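Local coordinates for probable transcriptional regulator (Rhodococcus jostii, PDB 3ON2), which is of unknown function but probably binds DNA as a transcriptional regulator of the TetR family, at residues His85-Leu93 against Ile138-Ile148. Sequence-based numbering, arbitrary orientation.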
ATOM      1  N   HIS A  85      17.200 -13.022  -7.477  1.00 28.12           N
ATOM      2  CA  HIS A  85      16.620 -14.023  -8.341  1.00 27.55           C
ATOM      3  C   HIS A  85      15.103 -13.978  -8.151  1.00 26.08           C
ATOM      4  O   HIS A  85      14.626 -13.597  -7.084  1.00 24.80           O
ATOM      5  CB  HIS A  85      17.262 -15.416  -8.150  1.00 28.44           C
ATOM      6  CG  HIS A  85      16.981 -16.060  -6.830  1.00 30.80           C
ATOM      7  ND1 HIS A  85      15.900 -16.889  -6.621  1.00 33.72           N
ATOM      8  CD2 HIS A  85      17.676 -16.053  -5.666  1.00 33.71           C
ATOM      9  CE1 HIS A  85      15.915 -17.335  -5.375  1.00 33.66           C
ATOM     10  NE2 HIS A  85      16.984 -16.842  -4.774  1.00 34.41           N
ATOM     11  N   ALA A  86      14.369 -14.321  -9.210  1.00 24.55           N
ATOM     12  CA  ALA A  86      12.919 -14.121  -9.261  1.00 24.06           C
ATOM     13  C   ALA A  86      12.165 -14.779  -8.110  1.00 23.66           C
ATOM     14  O   ALA A  86      11.291 -14.145  -7.509  1.00 23.60           O
ATOM     15  CB  ALA A  86      12.340 -14.555 -10.620  1.00 23.84           C
ATOM     16  N   ARG A  87      12.491 -16.029  -7.787  1.00 23.24           N
ATOM     17  CA  ARG A  87      11.741 -16.724  -6.735  1.00 22.84           C
ATOM     18  C   ARG A  87      11.813 -15.974  -5.407  1.00 21.83           C
ATOM     19  O   ARG A  87      10.798 -15.836  -4.718  1.00 21.83           O
ATOM     20  CB  ARG A  87      12.164 -18.193  -6.566  1.00 23.40           C
ATOM     21  CG  ARG A  87      11.346 -18.859  -5.506  1.00 25.39           C
ATOM     22  CD  ARG A  87      11.498 -20.348  -5.399  1.00 29.32           C
ATOM     23  NE  ARG A  87      10.366 -20.873  -4.633  1.00 31.85           N
ATOM     24  CZ  ARG A  87      10.115 -22.172  -4.440  1.00 33.95           C
ATOM     25  NH1 ARG A  87      10.922 -23.092  -4.976  1.00 34.34           N
ATOM     26  NH2 ARG A  87       9.054 -22.550  -3.724  1.00 33.77           N
ATOM     27  N   ALA A  88      13.003 -15.469  -5.074  1.00 21.20           N
ATOM     28  CA  ALA A  88      13.223 -14.645  -3.860  1.00 20.14           C
ATOM     29  C   ALA A  88      12.476 -13.311  -3.893  1.00 20.07           C
ATOM     30  O   ALA A  88      11.923 -12.881  -2.880  1.00 19.44           O
ATOM     31  CB  ALA A  88      14.696 -14.406  -3.632  1.00 18.91           C
ATOM     32  N   ARG A  89      12.465 -12.667  -5.057  1.00 19.83           N
ATOM     33  CA  ARG A  89      11.781 -11.390  -5.203  1.00 19.87           C
ATOM     34  C   ARG A  89      10.280 -11.545  -5.071  1.00 18.92           C
ATOM     35  O   ARG A  89       9.633 -10.696  -4.471  1.00 18.94           O
ATOM     36  CB  ARG A  89      12.075 -10.764  -6.562  1.00 20.17           C
ATOM     37  CG  ARG A  89      13.474 -10.266  -6.668  1.00 23.66           C
ATOM     38  CD  ARG A  89      13.741  -9.671  -8.033  1.00 28.46           C
ATOM     39  NE  ARG A  89      15.040  -9.024  -7.995  1.00 33.25           N
ATOM     40  CZ  ARG A  89      15.440  -8.062  -8.818  1.00 35.58           C
ATOM     41  NH1 ARG A  89      14.648  -7.602  -9.788  1.00 36.47           N
ATOM     42  NH2 ARG A  89      16.649  -7.570  -8.661  1.00 37.29           N
ATOM     43  N   PHE A  90       9.725 -12.592  -5.683  1.00 18.18           N
ATOM     44  CA  PHE A  90       8.277 -12.857  -5.597  1.00 17.80           C
ATOM     45  C   PHE A  90       7.890 -13.074  -4.151  1.00 17.16           C
ATOM     46  O   PHE A  90       6.925 -12.493  -3.678  1.00 17.07           O
ATOM     47  CB  PHE A  90       7.882 -14.102  -6.402  1.00 17.71           C
ATOM     48  CG  PHE A  90       7.759 -13.884  -7.901  1.00 19.31           C
ATOM     49  CD1 PHE A  90       8.606 -13.016  -8.591  1.00 19.49           C
ATOM     50  CD2 PHE A  90       6.831 -14.621  -8.629  1.00 21.05           C
ATOM     51  CE1 PHE A  90       8.508 -12.873  -9.972  1.00 21.02           C
ATOM     52  CE2 PHE A  90       6.724 -14.476 -10.018  1.00 22.34           C
ATOM     53  CZ  PHE A  90       7.556 -13.593 -10.686  1.00 21.02           C
ATOM     54  N   ALA A  91       8.653 -13.915  -3.454  1.00 17.12           N
ATOM     55  CA  ALA A  91       8.442 -14.157  -2.032  1.00 17.56           C
ATOM     56  C   ALA A  91       8.563 -12.878  -1.189  1.00 17.19           C
ATOM     57  O   ALA A  91       7.730 -12.625  -0.309  1.00 17.32           O
ATOM     58  CB  ALA A  91       9.391 -15.258  -1.509  1.00 17.61           C
ATOM     59  N   ALA A  92       9.579 -12.063  -1.454  1.00 16.53           N
ATOM     60  CA  ALA A  92       9.758 -10.830  -0.683  1.00 15.84           C
ATOM     61  C   ALA A  92       8.638  -9.819  -0.908  1.00 15.52           C
ATOM     62  O   ALA A  92       8.208  -9.162   0.045  1.00 15.25           O
ATOM     63  CB  ALA A  92      11.116 -10.173  -0.972  1.00 15.52           C
ATOM     64  N   LEU A  93       8.194  -9.666  -2.158  1.00 15.21           N
ATOM     65  CA  LEU A  93       7.105  -8.739  -2.456  1.00 15.05           C
ATOM     66  C   LEU A  93       5.832  -9.150  -1.742  1.00 15.20           C
ATOM     67  O   LEU A  93       5.121  -8.298  -1.236  1.00 16.19           O
ATOM     68  CB  LEU A  93       6.812  -8.656  -3.955  1.00 14.77           C
ATOM     69  CG  LEU A  93       7.800  -7.837  -4.787  1.00 15.74           C
ATOM     70  CD1 LEU A  93       7.494  -8.095  -6.243  1.00 18.68           C
ATOM     71  CD2 LEU A  93       7.741  -6.329  -4.499  1.00 15.80           C
ATOM     72  N   ILE A 138       8.855  -6.799 -12.272  1.00 25.98           N
ATOM     73  CA  ILE A 138       9.481  -7.958 -11.626  1.00 25.20           C
ATOM     74  C   ILE A 138       9.044  -9.281 -12.280  1.00 24.65           C
ATOM     75  O   ILE A 138       9.864 -10.187 -12.446  1.00 24.23           O
ATOM     76  CB  ILE A 138       9.107  -8.023 -10.115  1.00 25.56           C
ATOM     77  CG1 ILE A 138       9.526  -6.740  -9.363  1.00 27.53           C
ATOM     78  CG2 ILE A 138       9.660  -9.274  -9.457  1.00 24.94           C
ATOM     79  CD1 ILE A 138      10.976  -6.676  -8.937  1.00 29.72           C
ATOM     80  N   VAL A 139       7.755  -9.394 -12.614  1.00 23.84           N
ATOM     81  CA  VAL A 139       7.226 -10.568 -13.356  1.00 23.11           C
ATOM     82  C   VAL A 139       7.848 -10.623 -14.767  1.00 24.08           C
ATOM     83  O   VAL A 139       8.312 -11.677 -15.193  1.00 23.32           O
ATOM     84  CB  VAL A 139       5.658 -10.546 -13.441  1.00 22.91           C
ATOM     85  CG1 VAL A 139       5.109 -11.620 -14.410  1.00 20.26           C
ATOM     86  CG2 VAL A 139       5.002 -10.666 -12.034  1.00 19.83           C
ATOM     87  N   THR A 140       7.852  -9.488 -15.475  1.00 25.41           N
ATOM     88  CA  THR A 140       8.427  -9.399 -16.838  1.00 27.08           C
ATOM     89  C   THR A 140       9.899  -9.798 -16.824  1.00 28.14           C
ATOM     90  O   THR A 140      10.326 -10.593 -17.662  1.00 29.21           O
ATOM     91  CB  THR A 140       8.233  -7.989 -17.475  1.00 27.20           C
ATOM     92  OG1 THR A 140       6.849  -7.654 -17.439  1.00 27.97           O
ATOM     93  CG2 THR A 140       8.665  -7.945 -18.961  1.00 27.60           C
ATOM     94  N   GLU A 141      10.655  -9.279 -15.859  1.00 29.37           N
ATOM     95  CA  GLU A 141      12.075  -9.636 -15.683  1.00 30.61           C
ATOM     96  C   GLU A 141      12.235 -11.121 -15.410  1.00 29.82           C
ATOM     97  O   GLU A 141      13.193 -11.740 -15.875  1.00 29.84           O
ATOM     98  CB  GLU A 141      12.746  -8.815 -14.565  1.00 31.34           C
ATOM     99  CG  GLU A 141      12.835  -7.297 -14.852  1.00 35.58           C
ATOM    100  CD  GLU A 141      13.441  -6.461 -13.696  1.00 41.04           C
ATOM    101  OE1 GLU A 141      13.788  -7.038 -12.640  1.00 43.77           O
ATOM    102  OE2 GLU A 141      13.569  -5.212 -13.848  1.00 44.33           O
ATOM    103  N   ALA A 142      11.298 -11.700 -14.667  1.00 29.26           N
ATOM    104  CA  ALA A 142      11.329 -13.143 -14.379  1.00 28.48           C
ATOM    105  C   ALA A 142      11.100 -13.959 -15.639  1.00 28.56           C
ATOM    106  O   ALA A 142      11.677 -15.041 -15.815  1.00 28.31           O
ATOM    107  CB  ALA A 142      10.285 -13.519 -13.309  1.00 28.33           C
ATOM    108  N   GLN A 143      10.248 -13.447 -16.518  1.00 28.73           N
ATOM    109  CA  GLN A 143      10.003 -14.121 -17.788  1.00 29.49           C
ATOM    110  C   GLN A 143      11.196 -13.978 -18.727  1.00 30.46           C
ATOM    111  O   GLN A 143      11.450 -14.874 -19.516  1.00 31.30           O
ATOM    112  CB  GLN A 143       8.769 -13.563 -18.454  1.00 28.83           C
ATOM    113  CG  GLN A 143       7.498 -13.984 -17.777  1.00 28.01           C
ATOM    114  CD  GLN A 143       6.321 -13.285 -18.347  1.00 26.06           C
ATOM    115  OE1 GLN A 143       6.343 -12.073 -18.516  1.00 26.73           O
ATOM    116  NE2 GLN A 143       5.260 -14.032 -18.615  1.00 23.23           N
ATOM    117  N   ALA A 144      11.900 -12.848 -18.656  1.00 31.61           N
ATOM    118  CA  ALA A 144      13.103 -12.616 -19.471  1.00 32.43           C
ATOM    119  C   ALA A 144      14.283 -13.442 -18.975  1.00 33.09           C
ATOM    120  O   ALA A 144      15.096 -13.921 -19.769  1.00 33.46           O
ATOM    121  CB  ALA A 144      13.453 -11.137 -19.503  1.00 32.69           C
ATOM    122  N   ALA A 145      14.380 -13.627 -17.662  1.00 33.58           N
ATOM    123  CA  ALA A 145      15.375 -14.539 -17.107  1.00 34.18           C
ATOM    124  C   ALA A 145      15.037 -16.012 -17.395  1.00 34.56           C
ATOM    125  O   ALA A 145      15.874 -16.897 -17.180  1.00 35.35           O
ATOM    126  CB  ALA A 145      15.544 -14.312 -15.620  1.00 34.13           C
ATOM    127  N   GLY A 146      13.822 -16.276 -17.879  1.00 34.13           N
ATOM    128  CA  GLY A 146      13.398 -17.643 -18.176  1.00 33.41           C
ATOM    129  C   GLY A 146      13.047 -18.484 -16.961  1.00 33.14           C
ATOM    130  O   GLY A 146      13.023 -19.713 -17.046  1.00 32.77           O
ATOM    131  N   ASP A 147      12.771 -17.832 -15.826  1.00 33.18           N
ATOM    132  CA  ASP A 147      12.430 -18.548 -14.577  1.00 33.08           C
ATOM    133  C   ASP A 147      10.976 -19.019 -14.579  1.00 32.02           C
ATOM    134  O   ASP A 147      10.640 -20.068 -14.017  1.00 31.93           O
ATOM    135  CB  ASP A 147      12.706 -17.682 -13.333  1.00 33.93           C
ATOM    136  CG  ASP A 147      14.171 -17.740 -12.874  1.00 37.02           C
ATOM    137  OD1 ASP A 147      14.980 -18.461 -13.500  1.00 39.95           O
ATOM    138  OD2 ASP A 147      14.523 -17.064 -11.873  1.00 40.15           O
ATOM    139  N   ILE A 148      10.116 -18.234 -15.215  1.00 30.95           N
ATOM    140  CA  ILE A 148       8.716 -18.589 -15.321  1.00 30.09           C
ATOM    141  C   ILE A 148       8.277 -18.670 -16.779  1.00 29.82           C
ATOM    142  O   ILE A 148       8.951 -18.146 -17.666  1.00 30.23           O
ATOM    143  CB  ILE A 148       7.786 -17.630 -14.497  1.00 29.83           C
ATOM    144  CG1 ILE A 148       7.902 -16.170 -14.967  1.00 29.38           C
ATOM    145  CG2 ILE A 148       8.060 -17.766 -12.997  1.00 29.34           C
ATOM    146  CD1 ILE A 148       6.810 -15.228 -14.389  1.00 27.77           C
TER
HETATM  147  O   HOH W   1      14.558 -17.874  -9.299  1.00 34.35           O
HETATM  148  O   HOH W   2      15.644 -14.849 -11.597  1.00 32.45           O
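The ring of F90 is the main bump on helix 86-103, pushed into a hollow walled by I138, V139 and A142 of helix 122-144 and closed by I148 from the loop that follows. F90 CE1 rests 3.8 Å from I138 CG2, F90 CZ lies 3.8 Å from A142 CB, and CD1 of I148 meets F90 CZ at the ring's edge. With CG anti to the carbonyl carbon (chi1 -79°), the ring leaves its own helix and reaches toward helix 122-144. Cut back to an alanine, this position would probably leave a gap between I138, A142 and I148, and W193 without its edge-to-face partner. One turn back A86 CB meets A142 CB at 3.5 Å, methyl to methyl. I138 is the answering bump: CG2 meets F90, CG1 faces L93 CD1, and CD1 lies alongside the end of R89, whose NH1 makes a salt bridge to E141 OE1 (3.0 Å), the guanidinium and carboxylate planes 48° apart. A Schellman motif closes helix 122-144, with G146 as C-prime and D147 N bonded to A142 O; D147 OD2 takes hydrogen bonds from two waters, which accept from the amides of A86 and R87. The nearly antiparallel pair (163°) belongs to the helical ligand-binding domain expected of a TetR protein: helix 56-81 packs on L93 and I138, helix 181-196 brings W193 to A86 and I148, and helix 153-172 backs V139, beside a bound polyether.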